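Local coordinates for type III secretion system effector protein ExoU (Pseudomonas fluorescens, PDB 4QMK) that is a type III secreted effector with a patatin-like phospholipase domain, probably hydrolysing host membrane lipids, and is localised to the plasma membrane through phosphatidylinositol 4,5-bisphosphate binding, at residues Ile569-Val580 with Glu642-Pro650; Ser149-Arg157 with Gly247-Pro255. All coordinates share one frame; numbering follows the deposited sequence. Where two conformers were deposited one is given.

Contact 1 (Ile569-Val580 with Glu642-Pro650); sequences IGVKAENFIREV and EQAKAWRIP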
loop_
_atom_site.group_PDB
_atom_site.type_symbol
_atom_site.label_atom_id
_atom_site.label_comp_id
_atom_site.label_asym_id
_atom_site.label_seq_id
_atom_site.Cartn_x
_atom_site.Cartn_y
_atom_site.Cartn_z
ATOM N N ILE A 569 17.394 -12.104 -12.345
ATOM C CA ILE A 569 17.567 -13.453 -11.852
ATOM C C ILE A 569 18.432 -13.406 -10.661
ATOM O O ILE A 569 18.161 -14.051 -9.668
ATOM C CB ILE A 569 18.247 -14.356 -12.886
ATOM C CG1 ILE A 569 17.378 -14.488 -14.118
ATOM C CG2 ILE A 569 18.526 -15.763 -12.321
ATOM C CD1 ILE A 569 16.024 -15.122 -13.853
ATOM N N GLY A 570 19.469 -12.605 -10.732
ATOM C CA GLY A 570 20.338 -12.391 -9.566
ATOM C C GLY A 570 19.515 -11.963 -8.347
ATOM O O GLY A 570 19.690 -12.480 -7.291
ATOM N N VAL A 571 18.567 -11.078 -8.547
ATOM C CA VAL A 571 17.751 -10.560 -7.480
ATOM C C VAL A 571 16.754 -11.618 -7.014
ATOM O O VAL A 571 16.500 -11.724 -5.808
ATOM C CB VAL A 571 17.043 -9.263 -7.912
ATOM C CG1 VAL A 571 15.837 -8.948 -7.065
ATOM C CG2 VAL A 571 18.050 -8.137 -7.932
ATOM N N LYS A 572 16.207 -12.412 -7.932
ATOM C CA LYS A 572 15.316 -13.469 -7.485
ATOM C C LYS A 572 16.063 -14.487 -6.650
ATOM O O LYS A 572 15.505 -15.052 -5.735
ATOM C CB LYS A 572 14.587 -14.148 -8.620
ATOM C CG LYS A 572 13.357 -13.393 -9.054
ATOM C CD LYS A 572 12.591 -14.108 -10.154
ATOM C CE LYS A 572 11.390 -13.282 -10.588
ATOM N NZ LYS A 572 11.777 -11.940 -11.127
ATOM N N ALA A 573 17.311 -14.733 -6.997
ATOM C CA ALA A 573 18.103 -15.731 -6.323
ATOM C C ALA A 573 18.356 -15.283 -4.865
ATOM O O ALA A 573 18.288 -16.068 -3.949
ATOM C CB ALA A 573 19.410 -15.941 -7.079
ATOM N N GLU A 574 18.700 -14.025 -4.680
ATOM C CA GLU A 574 18.906 -13.484 -3.334
ATOM C C GLU A 574 17.631 -13.600 -2.530
ATOM O O GLU A 574 17.643 -13.977 -1.373
ATOM C CB GLU A 574 19.349 -12.037 -3.393
ATOM C CG GLU A 574 20.819 -11.815 -3.085
ATOM C CD GLU A 574 21.763 -12.523 -4.033
ATOM O OE1 GLU A 574 21.677 -12.283 -5.264
ATOM O OE2 GLU A 574 22.625 -13.293 -3.538
ATOM N N ASN A 575 16.522 -13.312 -3.162
ATOM C CA ASN A 575 15.283 -13.394 -2.487
ATOM C C ASN A 575 14.895 -14.795 -2.073
ATOM O O ASN A 575 14.478 -14.984 -0.937
ATOM C CB ASN A 575 14.233 -12.702 -3.281
ATOM C CG ASN A 575 14.402 -11.195 -3.211
ATOM O OD1 ASN A 575 14.784 -10.683 -2.185
ATOM N ND2 ASN A 575 14.169 -10.500 -4.289
ATOM N N PHE A 576 15.145 -15.772 -2.962
ATOM C CA PHE A 576 14.788 -17.135 -2.760
ATOM C C PHE A 576 15.636 -17.658 -1.617
ATOM O O PHE A 576 15.132 -18.346 -0.704
ATOM C CB PHE A 576 15.016 -17.930 -4.037
ATOM C CG PHE A 576 14.731 -19.382 -3.894
ATOM C CD1 PHE A 576 13.440 -19.845 -3.884
ATOM C CD2 PHE A 576 15.752 -20.271 -3.731
ATOM C CE1 PHE A 576 13.166 -21.188 -3.675
ATOM C CE2 PHE A 576 15.512 -21.637 -3.561
ATOM C CZ PHE A 576 14.212 -22.101 -3.522
ATOM N N ILE A 577 16.912 -17.291 -1.658
ATOM C CA ILE A 577 17.865 -17.637 -0.624
ATOM C C ILE A 577 17.432 -17.174 0.718
ATOM O O ILE A 577 17.376 -17.916 1.647
ATOM C CB ILE A 577 19.248 -17.063 -0.935
ATOM C CG1 ILE A 577 19.883 -17.905 -2.072
ATOM C CG2 ILE A 577 20.152 -17.136 0.278
ATOM C CD1 ILE A 577 21.177 -17.366 -2.662
ATOM N N ARG A 578 17.062 -15.932 0.796
ATOM C CA ARG A 578 16.721 -15.300 2.076
ATOM C C ARG A 578 15.407 -15.820 2.629
ATOM O O ARG A 578 15.273 -16.023 3.791
ATOM C CB ARG A 578 16.595 -13.792 1.802
ATOM C CG ARG A 578 16.462 -12.967 3.041
ATOM C CD ARG A 578 15.301 -12.014 2.968
ATOM N NE ARG A 578 15.518 -10.911 2.066
ATOM C CZ ARG A 578 14.532 -10.180 1.581
ATOM N NH1 ARG A 578 13.287 -10.424 1.936
ATOM N NH2 ARG A 578 14.789 -9.207 0.743
ATOM N N GLU A 579 14.464 -16.086 1.753
ATOM C CA GLU A 579 13.097 -16.370 2.116
ATOM C C GLU A 579 12.717 -17.875 2.122
ATOM O O GLU A 579 11.769 -18.279 2.749
ATOM C CB GLU A 579 12.224 -15.625 1.098
ATOM C CG GLU A 579 10.946 -15.006 1.620
ATOM C CD GLU A 579 11.181 -13.887 2.644
ATOM O OE1 GLU A 579 10.412 -13.861 3.640
ATOM O OE2 GLU A 579 12.135 -13.095 2.480
ATOM N N VAL A 580 13.486 -18.702 1.446
ATOM C CA VAL A 580 13.193 -20.104 1.385
ATOM C C VAL A 580 14.339 -20.972 1.930
ATOM O O VAL A 580 14.128 -21.857 2.780
ATOM C CB VAL A 580 12.914 -20.528 -0.047
ATOM C CG1 VAL A 580 12.654 -22.019 -0.078
ATOM C CG2 VAL A 580 11.724 -19.793 -0.599
ATOM N N GLU A 642 7.484 -27.242 -1.429
ATOM C CA GLU A 642 6.331 -26.488 -1.929
ATOM C C GLU A 642 6.740 -25.088 -2.382
ATOM O O GLU A 642 6.353 -24.637 -3.468
ATOM C CB GLU A 642 5.255 -26.426 -0.858
ATOM C CG GLU A 642 4.609 -27.780 -0.619
ATOM C CD GLU A 642 4.014 -28.298 -1.887
ATOM O OE1 GLU A 642 3.139 -27.572 -2.400
ATOM O OE2 GLU A 642 4.433 -29.384 -2.379
ATOM N N GLN A 643 7.543 -24.417 -1.564
ATOM C CA GLN A 643 8.058 -23.089 -1.913
ATOM C C GLN A 643 8.966 -23.173 -3.158
ATOM O O GLN A 643 8.862 -22.354 -4.073
ATOM C CB GLN A 643 8.809 -22.488 -0.730
ATOM C CG GLN A 643 7.903 -22.063 0.418
ATOM C CD GLN A 643 8.679 -21.742 1.681
ATOM O OE1 GLN A 643 9.240 -22.631 2.363
ATOM N NE2 GLN A 643 8.694 -20.476 2.031
ATOM N N ALA A 644 9.797 -24.209 -3.226
ATOM C CA ALA A 644 10.682 -24.389 -4.367
ATOM C C ALA A 644 9.884 -24.464 -5.647
ATOM O O ALA A 644 10.309 -23.918 -6.630
ATOM C CB ALA A 644 11.533 -25.621 -4.209
ATOM N N LYS A 645 8.717 -25.115 -5.635
ATOM C CA LYS A 645 7.884 -25.169 -6.837
ATOM C C LYS A 645 7.243 -23.818 -7.097
ATOM O O LYS A 645 7.318 -23.296 -8.197
ATOM C CB LYS A 645 6.772 -26.191 -6.701
ATOM C CG LYS A 645 7.231 -27.602 -6.449
ATOM C CD LYS A 645 6.042 -28.534 -6.322
ATOM C CE LYS A 645 6.491 -29.849 -5.747
ATOM N NZ LYS A 645 5.394 -30.852 -5.695
ATOM N N ALA A 646 6.628 -23.246 -6.079
ATOM C CA ALA A 646 5.968 -21.943 -6.178
ATOM C C ALA A 646 6.859 -20.797 -6.697
ATOM O O ALA A 646 6.347 -19.828 -7.225
ATOM C CB ALA A 646 5.426 -21.541 -4.812
ATOM N N TRP A 647 8.169 -20.870 -6.492
ATOM C CA TRP A 647 9.047 -19.817 -6.975
ATOM C C TRP A 647 9.585 -20.063 -8.380
ATOM O O TRP A 647 10.298 -19.243 -8.896
ATOM C CB TRP A 647 10.209 -19.604 -6.013
ATOM C CG TRP A 647 9.905 -18.875 -4.682
ATOM C CD1 TRP A 647 9.184 -19.349 -3.624
ATOM C CD2 TRP A 647 10.444 -17.601 -4.253
ATOM N NE1 TRP A 647 9.173 -18.424 -2.587
ATOM C CE2 TRP A 647 9.955 -17.354 -2.944
ATOM C CE3 TRP A 647 11.261 -16.637 -4.863
ATOM C CZ2 TRP A 647 10.257 -16.203 -2.246
ATOM C CZ3 TRP A 647 11.552 -15.477 -4.166
ATOM C CH2 TRP A 647 11.050 -15.264 -2.873
ATOM N N ARG A 648 9.274 -21.173 -9.020
ATOM C CA ARG A 648 9.752 -21.380 -10.403
ATOM C C ARG A 648 9.330 -20.223 -11.283
ATOM O O ARG A 648 8.239 -19.701 -11.150
ATOM C CB ARG A 648 9.193 -22.654 -11.055
ATOM C CG ARG A 648 9.653 -23.945 -10.436
ATOM C CD ARG A 648 9.399 -25.157 -11.328
ATOM N NE ARG A 648 10.228 -25.076 -12.526
ATOM C CZ ARG A 648 10.320 -26.018 -13.465
ATOM N NH1 ARG A 648 9.655 -27.167 -13.339
ATOM N NH2 ARG A 648 11.098 -25.832 -14.511
ATOM N N ILE A 649 10.192 -19.842 -12.207
ATOM C CA ILE A 649 9.865 -18.759 -13.143
ATOM C C ILE A 649 9.052 -19.368 -14.283
ATOM O O ILE A 649 9.500 -20.323 -14.906
ATOM C CB ILE A 649 11.119 -18.048 -13.670
ATOM C CG1 ILE A 649 11.843 -17.357 -12.513
ATOM C CG2 ILE A 649 10.751 -17.011 -14.712
ATOM C CD1 ILE A 649 13.294 -17.093 -12.808
ATOM N N PRO A 650 7.827 -18.833 -14.514
ATOM C CA PRO A 650 6.857 -19.319 -15.486
ATOM C C PRO A 650 7.392 -19.810 -16.815
ATOM O O PRO A 650 6.937 -20.842 -17.283
ATOM C CB PRO A 650 5.956 -18.108 -15.685
ATOM C CG PRO A 650 5.872 -17.526 -14.307
ATOM C CD PRO A 650 7.248 -17.716 -13.723
#
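In the C-terminal helical bundle, Phe576 and Trp647 form a T-shaped aromatic pair, the phenyl edge directed at the indole face. The evidence is a 5.3 Å separation between the centroids of the Phe576 ring and the five-membered ring of Trp647, with the planes 73° apart. CD1 is the phenyl atom that makes the approach, 3.8 Å from Trp647 CG; a chi1 of 177° sets Phe576 CG beside the carbonyl carbon and carries CD1 to the indole. Phe576 CA lies over the same indole, in a CH-pi contact 4.2 Å from the centroid of its six-membered ring. One turn later on the helix, Val580 CG2 adds a second CH-pi contact, 3.5 Å from Trp647 NE1. The indole thus bridges helix segments 569-580 and 642-646, which run nearly antiparallel, at 160°, with axes 11.3 Å apart at their closest; Trp647 itself comes just after the end of helix 639-646. Helices 592-606 and 611-624 complete this part of the bundle, supplying Leu605 and Leu618 against Phe576. At the other end of the interface the contact is purely aliphatic: Ile569 CD1 meets Ile649 CD1 at 3.5 Å, and the methylene chain of Lys572 passes beside the same methyl, with CD 4.1 Å from it. The backbone N of Ile649 is hydrogen-bonded to Asn615 OD1 on helix 611-624, which ties the tail to the bundle.

Contact 2 (Ser149-Arg157 with Gly247-Pro255); sequences SSELGKLVR and GTGMFDGRP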
loop_
_atom_site.group_PDB
_atom_site.type_symbol
_atom_site.label_atom_id
_atom_site.label_comp_id
_atom_site.label_asym_id
_atom_site.label_seq_id
_atom_site.Cartn_x
_atom_site.Cartn_y
_atom_site.Cartn_z
ATOM N N SER A 149 3.581 -16.061 16.855
ATOM C CA SER A 149 4.668 -16.508 16.045
ATOM C C SER A 149 4.379 -17.793 15.249
ATOM O O SER A 149 4.731 -17.866 14.072
ATOM C CB SER A 149 5.925 -16.673 16.889
ATOM O OG SER A 149 5.908 -17.908 17.566
ATOM N N SER A 150 3.760 -18.800 15.850
ATOM C CA SER A 150 3.509 -20.033 15.087
ATOM C C SER A 150 2.624 -19.830 13.842
ATOM O O SER A 150 2.965 -20.258 12.718
ATOM C CB SER A 150 2.888 -21.098 15.964
ATOM O OG SER A 150 2.213 -22.063 15.157
ATOM N N GLU A 151 1.459 -19.243 14.058
ATOM C CA GLU A 151 0.535 -18.909 12.983
ATOM C C GLU A 151 1.260 -18.150 11.842
ATOM O O GLU A 151 1.139 -18.490 10.656
ATOM C CB GLU A 151 -0.603 -18.042 13.546
ATOM C CG GLU A 151 -1.688 -18.755 14.389
ATOM C CD GLU A 151 -1.300 -19.091 15.838
ATOM O OE1 GLU A 151 -0.443 -18.391 16.415
ATOM O OE2 GLU A 151 -1.883 -20.050 16.419
ATOM N N LEU A 152 2.052 -17.159 12.209
ATOM C CA LEU A 152 2.739 -16.363 11.221
ATOM C C LEU A 152 3.727 -17.119 10.377
ATOM O O LEU A 152 3.939 -16.789 9.189
ATOM C CB LEU A 152 3.476 -15.211 11.888
ATOM C CG LEU A 152 2.594 -14.041 12.226
ATOM C CD1 LEU A 152 3.379 -13.023 13.028
ATOM C CD2 LEU A 152 2.051 -13.432 10.956
ATOM N N GLY A 153 4.353 -18.115 10.980
ATOM C CA GLY A 153 5.351 -18.874 10.283
ATOM C C GLY A 153 4.685 -19.701 9.215
ATOM O O GLY A 153 5.114 -19.701 8.069
ATOM N N LYS A 154 3.618 -20.389 9.604
ATOM C CA LYS A 154 2.894 -21.212 8.666
ATOM C C LYS A 154 2.371 -20.403 7.476
ATOM O O LYS A 154 2.668 -20.699 6.309
ATOM C CB LYS A 154 1.747 -21.910 9.375
ATOM C CG LYS A 154 2.204 -23.129 10.103
ATOM C CD LYS A 154 1.293 -23.485 11.263
ATOM C CE LYS A 154 1.765 -24.786 11.900
ATOM N NZ LYS A 154 1.176 -24.975 13.248
ATOM N N LEU A 155 1.634 -19.350 7.788
ATOM C CA LEU A 155 0.972 -18.591 6.764
ATOM C C LEU A 155 1.932 -18.134 5.691
ATOM O O LEU A 155 1.791 -18.511 4.519
ATOM C CB LEU A 155 0.250 -17.420 7.380
ATOM C CG LEU A 155 -1.035 -17.765 8.143
ATOM C CD1 LEU A 155 -1.442 -16.571 8.984
ATOM C CD2 LEU A 155 -2.175 -18.146 7.221
ATOM N N VAL A 156 2.986 -17.444 6.102
ATOM C CA VAL A 156 3.896 -16.836 5.113
ATOM C C VAL A 156 4.688 -17.813 4.250
ATOM O O VAL A 156 4.959 -17.515 3.063
ATOM C CB VAL A 156 4.887 -15.876 5.774
ATOM C CG1 VAL A 156 5.838 -15.261 4.764
ATOM C CG2 VAL A 156 4.106 -14.764 6.424
ATOM N N ARG A 157 5.036 -18.968 4.823
ATOM C CA ARG A 157 5.855 -19.940 4.106
ATOM C C ARG A 157 5.002 -20.771 3.152
ATOM O O ARG A 157 5.525 -21.329 2.224
ATOM C CB ARG A 157 6.688 -20.826 5.090
ATOM C CG ARG A 157 7.863 -20.053 5.711
ATOM C CD ARG A 157 8.921 -20.903 6.401
ATOM N NE ARG A 157 8.481 -21.368 7.709
ATOM C CZ ARG A 157 8.687 -20.731 8.871
ATOM N NH1 ARG A 157 9.353 -19.583 8.931
ATOM N NH2 ARG A 157 8.222 -21.257 10.003
ATOM N N GLY A 247 16.050 -7.986 11.436
ATOM C CA GLY A 247 16.085 -8.865 12.585
ATOM C C GLY A 247 15.708 -10.266 12.306
ATOM O O GLY A 247 15.169 -10.566 11.252
ATOM N N THR A 248 15.929 -11.118 13.274
ATOM C CA THR A 248 15.659 -12.519 13.070
ATOM C C THR A 248 14.791 -13.077 14.153
ATOM O O THR A 248 15.143 -13.013 15.305
ATOM C CB THR A 248 16.970 -13.286 13.076
ATOM O OG1 THR A 248 17.837 -12.707 12.085
ATOM C CG2 THR A 248 16.729 -14.755 12.786
ATOM N N GLY A 249 13.676 -13.655 13.776
ATOM C CA GLY A 249 12.765 -14.216 14.723
ATOM C C GLY A 249 12.622 -15.688 14.512
ATOM O O GLY A 249 13.066 -16.218 13.523
ATOM N N MET A 250 11.986 -16.346 15.471
ATOM C CA MET A 250 11.671 -17.757 15.380
ATOM C C MET A 250 10.164 -17.922 15.209
ATOM O O MET A 250 9.388 -17.525 16.052
ATOM C CB MET A 250 12.187 -18.488 16.604
ATOM C CG MET A 250 13.615 -18.985 16.446
ATOM S SD MET A 250 13.708 -20.524 15.484
ATOM C CE MET A 250 15.467 -20.627 15.367
ATOM N N PHE A 251 9.750 -18.585 14.137
ATOM C CA PHE A 251 8.368 -18.712 13.809
ATOM C C PHE A 251 8.129 -20.139 13.414
ATOM O O PHE A 251 8.644 -20.582 12.393
ATOM C CB PHE A 251 8.061 -17.804 12.638
ATOM C CG PHE A 251 8.276 -16.314 12.911
ATOM C CD1 PHE A 251 7.279 -15.541 13.496
ATOM C CD2 PHE A 251 9.414 -15.684 12.484
ATOM C CE1 PHE A 251 7.444 -14.188 13.693
ATOM C CE2 PHE A 251 9.594 -14.331 12.683
ATOM C CZ PHE A 251 8.612 -13.583 13.292
ATOM N N ASP A 252 7.344 -20.869 14.208
ATOM C CA ASP A 252 6.992 -22.254 13.906
ATOM C C ASP A 252 8.232 -23.150 13.767
ATOM O O ASP A 252 8.292 -24.028 12.887
ATOM C CB ASP A 252 6.111 -22.313 12.632
ATOM C CG ASP A 252 5.639 -23.730 12.295
ATOM O OD1 ASP A 252 5.138 -24.424 13.198
ATOM O OD2 ASP A 252 5.773 -24.146 11.120
ATOM N N GLY A 253 9.227 -22.909 14.621
ATOM C CA GLY A 253 10.447 -23.710 14.648
ATOM C C GLY A 253 11.544 -23.349 13.654
ATOM O O GLY A 253 12.607 -23.979 13.659
ATOM N N ARG A 254 11.322 -22.315 12.828
ATOM C CA ARG A 254 12.306 -21.898 11.825
ATOM C C ARG A 254 12.626 -20.395 11.988
ATOM O O ARG A 254 11.730 -19.595 12.147
ATOM C CB ARG A 254 11.745 -22.164 10.425
ATOM C CG ARG A 254 11.491 -23.623 10.173
ATOM C CD ARG A 254 10.339 -23.935 9.214
ATOM N NE ARG A 254 10.683 -23.822 7.797
ATOM C CZ ARG A 254 11.059 -24.842 7.027
ATOM N NH1 ARG A 254 11.156 -26.082 7.518
ATOM N NH2 ARG A 254 11.336 -24.619 5.751
ATOM N N PRO A 255 13.900 -20.023 11.896
ATOM C CA PRO A 255 14.234 -18.626 11.862
ATOM C C PRO A 255 13.832 -17.956 10.561
ATOM O O PRO A 255 13.937 -18.580 9.481
ATOM C CB PRO A 255 15.765 -18.621 11.982
ATOM C CG PRO A 255 16.181 -19.928 11.401
ATOM C CD PRO A 255 15.081 -20.888 11.748
HETATM O O HOH W 1 6.405 -20.351 16.966
#
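Arg157, at the end of helix 140-157, reaches Phe251, Asp252 and Arg254 of a beta-hairpin whose two strands stand at one edge of the mixed sheet of the patatin-like domain. A type I' turn from Phe251 to Arg254 joins those strands, and the axis of segment 149-157 passes strand 247-251 at 93°. At the root of the side chain, Arg157 CB stays close to its own helix, 3.6 Å from Gly153 O. The chain then bends at chi3 (-77°), and CD and NE both approach Arg254 NE, the two NE atoms being 3.3 Å apart. This pairs like charges, and Arg254 NH2 is hydrogen-bonded to Thr640 OG1. The Arg157 guanidinium has Gly153 O on one face and Arg254 CB on the opposite face. At its tip, Arg157 NH1 bonds to Gln256 OE1, while Arg157 NH2 donates to Phe251 O at a short 2.5 Å, with a 159° angle at the hydrogen. That oxygen lies in the guanidinium plane, and it also accepts from Arg254 N, which reaches it from the opposite face of the carbonyl. A long salt bridge, 3.9 Å from Arg157 NH2 to Asp252 OD2, probably offsets part of the positive charge. Beside this network Gly153 CA lies 3.7 Å from Phe251 CB. Toward the N-terminal end of the segment a water links the two elements, 2.6 Å from Ser149 OG and accepting from Asp252 N at 3.0 Å.

How the contacts relate
Reading from the N terminus, contact 2 comes first: after an intervening run of 89 residues, rich in helix, hairpin 247-255 returns to helix 140-157 and so closes a loop inside the patatin-like region. The chain then passes on through the sheet and the long helices before contact 1 closes a second loop, of 61 residues, between helix 555-585 and the C-terminal tail. The two loops follow in series, neither nested nor crossed. Their centres are about 18 Å apart, yet they abut, since Gln643 CG packs on Arg157 O. Tyr582 of helix 555-585 also touches Thr248 and Pro255, so the C-terminal bundle leans directly on the edge of the patatin-like sheet.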